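Local coordinates for putative 2,5-diketo-D-gluconic acid reductase B (PDB 3UP8), which probably reduces carbonyl compounds such as methylglyoxal, using NADPH, and belongs to the aldo/keto reductases, at residues H184-Q189 with N211-A216. Sequence-based numbering, arbitrary orientation.
Sequences HPYLDQ and NGKVPA
A cation-pi and CH-pi contact between Tyr186 and Lys213 ties the loop after strand 176-182 to the short, weakly bonded helix 213-216 that follows strand 202-206 in the (beta/alpha)8 barrel. The lysine chain, extended beyond CG, slants across one face of the tyrosine ring. Its CD rests 3.9 Å from the ring centroid, 14° off the normal, and NZ reaches over the same face at 4.5 Å from that centroid. Nearer the backbone, Lys213 CB lies on the same side of the ring plane, just outside the rim, 3.5 Å from Tyr186 CE2. Tyr186 presents its ring from a type I turn, His184 to Leu187, closed by a bond from Leu187 N to His184 O; CG lies beside the backbone N (chi1 -47°), which carries the ring toward Lys213. The phenol OH ends near Lys213 O but is hydrogen-bonded to OD2 of Asp217, next after Ala216, which anchors the far end of the ring. Val214 adds an apolar patch: its CG2 meets both Tyr186 CE2 (4.0 Å) and Pro185 CD (4.1 Å). Around the contact, Leu220 of helix 218-227 packs on Tyr186 and Val214, while helix 231-240 contributes Trp238 against Pro185 and Ala235 against Val214.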
ATOM      1  N   HIS A 184       7.889   5.374   6.523  1.00 16.76           N
ATOM      2  CA  HIS A 184       8.337   6.719   6.170  1.00 17.37           C
ATOM      3  C   HIS A 184       9.677   6.897   6.886  1.00 17.69           C
ATOM      4  O   HIS A 184      10.062   6.042   7.687  1.00 16.97           O
ATOM      5  CB  HIS A 184       7.317   7.769   6.622  1.00 17.30           C
ATOM      6  CG  HIS A 184       6.853   7.594   8.037  1.00 18.30           C
ATOM      7  ND1 HIS A 184       7.640   7.904   9.129  1.00 18.04           N
ATOM      8  CD2 HIS A 184       5.674   7.151   8.539  1.00 18.80           C
ATOM      9  CE1 HIS A 184       6.975   7.635  10.238  1.00 19.03           C
ATOM     10  NE2 HIS A 184       5.777   7.181   9.909  1.00 17.95           N
ATOM     11  N   PRO A 185      10.403   7.991   6.602  1.00 18.28           N
ATOM     12  CA  PRO A 185      11.756   8.108   7.176  1.00 18.48           C
ATOM     13  C   PRO A 185      11.838   8.035   8.717  1.00 18.79           C
ATOM     14  O   PRO A 185      12.879   7.636   9.257  1.00 18.91           O
ATOM     15  CB  PRO A 185      12.219   9.472   6.669  1.00 18.76           C
ATOM     16  CG  PRO A 185      11.478   9.642   5.355  1.00 18.73           C
ATOM     17  CD  PRO A 185      10.116   9.064   5.630  1.00 17.83           C
ATOM     18  N   TYR A 186      10.753   8.386   9.413  1.00 18.77           N
ATOM     19  CA  TYR A 186      10.767   8.421  10.889  1.00 19.02           C
ATOM     20  C   TYR A 186      10.437   7.094  11.578  1.00 18.82           C
ATOM     21  O   TYR A 186      10.549   6.977  12.808  1.00 17.99           O
ATOM     22  CB  TYR A 186       9.891   9.577  11.395  1.00 19.26           C
ATOM     23  CG  TYR A 186      10.206  10.841  10.636  1.00 21.08           C
ATOM     24  CD1 TYR A 186      11.400  11.542  10.862  1.00 21.62           C
ATOM     25  CD2 TYR A 186       9.336  11.311   9.656  1.00 22.01           C
ATOM     26  CE1 TYR A 186      11.701  12.698  10.122  1.00 23.30           C
ATOM     27  CE2 TYR A 186       9.622  12.434   8.923  1.00 23.07           C
ATOM     28  CZ  TYR A 186      10.794  13.129   9.155  1.00 23.32           C
ATOM     29  OH  TYR A 186      11.021  14.245   8.404  1.00 25.36           O
ATOM     30  N   LEU A 187      10.041   6.090  10.793  1.00 18.74           N
ATOM     31  CA  LEU A 187       9.735   4.774  11.360  1.00 18.61           C
ATOM     32  C   LEU A 187      10.600   3.696  10.729  1.00 19.18           C
ATOM     33  O   LEU A 187      10.433   3.373   9.555  1.00 18.65           O
ATOM     34  CB  LEU A 187       8.248   4.436  11.202  1.00 18.53           C
ATOM     35  CG  LEU A 187       7.796   3.074  11.748  1.00 18.76           C
ATOM     36  CD1 LEU A 187       8.081   2.954  13.263  1.00 16.72           C
ATOM     37  CD2 LEU A 187       6.305   2.897  11.460  1.00 18.07           C
ATOM     38  N   ASP A 188      11.511   3.141  11.527  1.00 19.88           N
ATOM     39  CA  ASP A 188      12.378   2.042  11.089  1.00 20.90           C
ATOM     40  C   ASP A 188      11.565   0.773  10.793  1.00 20.30           C
ATOM     41  O   ASP A 188      10.723   0.365  11.603  1.00 20.09           O
ATOM     42  CB  ASP A 188      13.427   1.726  12.159  1.00 21.81           C
ATOM     43  CG  ASP A 188      14.321   0.551  11.773  1.00 25.52           C
ATOM     44  OD1 ASP A 188      14.760   0.470  10.604  1.00 28.88           O
ATOM     45  OD2 ASP A 188      14.579  -0.303  12.640  1.00 32.08           O
ATOM     46  N   GLN A 189      11.817   0.164   9.639  1.00 18.89           N
ATOM     47  CA  GLN A 189      11.166  -1.108   9.293  1.00 19.70           C
ATOM     48  C   GLN A 189      12.164  -2.195   8.914  1.00 20.15           C
ATOM     49  O   GLN A 189      11.855  -3.096   8.123  1.00 19.74           O
ATOM     50  CB  GLN A 189      10.103  -0.911   8.188  1.00 18.89           C
ATOM     51  CG  GLN A 189       8.876  -0.126   8.649  1.00 17.51           C
ATOM     52  CD  GLN A 189       7.925  -0.923   9.536  1.00 17.45           C
ATOM     53  OE1 GLN A 189       8.295  -1.945  10.131  1.00 18.42           O
ATOM     54  NE2 GLN A 189       6.683  -0.459   9.622  1.00 16.31           N
ATOM     55  N   ASN A 211       2.476  12.425   8.105  1.00 26.24           N
ATOM     56  CA  ASN A 211       1.461  13.338   8.624  1.00 27.87           C
ATOM     57  C   ASN A 211       1.922  14.804   8.584  1.00 28.57           C
ATOM     58  O   ASN A 211       1.510  15.611   9.420  1.00 28.78           O
ATOM     59  CB  ASN A 211       1.072  12.914  10.055  1.00 28.46           C
ATOM     60  CG  ASN A 211      -0.344  13.293  10.428  1.00 30.04           C
ATOM     61  OD1 ASN A 211      -1.171  13.618   9.578  1.00 31.29           O
ATOM     62  ND2 ASN A 211      -0.634  13.239  11.725  1.00 33.10           N
ATOM     63  N   GLY A 212       2.774  15.138   7.612  1.00 28.39           N
ATOM     64  CA  GLY A 212       3.289  16.500   7.460  1.00 29.24           C
ATOM     65  C   GLY A 212       4.735  16.737   7.869  1.00 29.41           C
ATOM     66  O   GLY A 212       5.315  17.772   7.529  1.00 29.67           O
ATOM     67  N   LYS A 213       5.326  15.796   8.601  1.00 29.18           N
ATOM     68  CA  LYS A 213       6.724  15.913   9.021  1.00 29.53           C
ATOM     69  C   LYS A 213       7.673  16.007   7.826  1.00 29.21           C
ATOM     70  O   LYS A 213       8.650  16.766   7.858  1.00 28.80           O
ATOM     71  CB  LYS A 213       7.140  14.732   9.891  1.00 29.68           C
ATOM     72  CG  LYS A 213       7.052  14.933  11.391  1.00 32.18           C
ATOM     73  CD  LYS A 213       7.963  13.908  12.093  1.00 34.62           C
ATOM     74  CE  LYS A 213       8.370  14.366  13.481  1.00 37.07           C
ATOM     75  NZ  LYS A 213       9.689  13.801  13.869  1.00 37.66           N
ATOM     76  N   VAL A 214       7.379  15.245   6.771  1.00 28.66           N
ATOM     77  CA  VAL A 214       8.277  15.179   5.609  1.00 28.48           C
ATOM     78  C   VAL A 214       8.511  16.532   4.905  1.00 28.84           C
ATOM     79  O   VAL A 214       9.662  16.926   4.763  1.00 28.70           O
ATOM     80  CB  VAL A 214       7.900  14.037   4.622  1.00 28.26           C
ATOM     81  CG1 VAL A 214       8.507  14.284   3.247  1.00 28.45           C
ATOM     82  CG2 VAL A 214       8.357  12.689   5.177  1.00 27.13           C
ATOM     83  N   PRO A 215       7.445  17.252   4.487  1.00 29.48           N
ATOM     84  CA  PRO A 215       7.698  18.555   3.829  1.00 30.23           C
ATOM     85  C   PRO A 215       8.410  19.601   4.705  1.00 31.05           C
ATOM     86  O   PRO A 215       8.996  20.555   4.175  1.00 31.76           O
ATOM     87  CB  PRO A 215       6.291  19.051   3.457  1.00 30.41           C
ATOM     88  CG  PRO A 215       5.418  17.826   3.501  1.00 30.39           C
ATOM     89  CD  PRO A 215       6.008  16.950   4.560  1.00 29.41           C
ATOM     90  N   ALA A 216       8.373  19.422   6.022  1.00 31.52           N
ATOM     91  CA  ALA A 216       9.006  20.360   6.958  1.00 32.03           C
ATOM     92  C   ALA A 216      10.435  19.971   7.313  1.00 32.03           C
ATOM     93  O   ALA A 216      11.130  20.720   7.990  1.00 31.85           O
ATOM     94  CB  ALA A 216       8.159  20.494   8.231  1.00 32.52           C
TER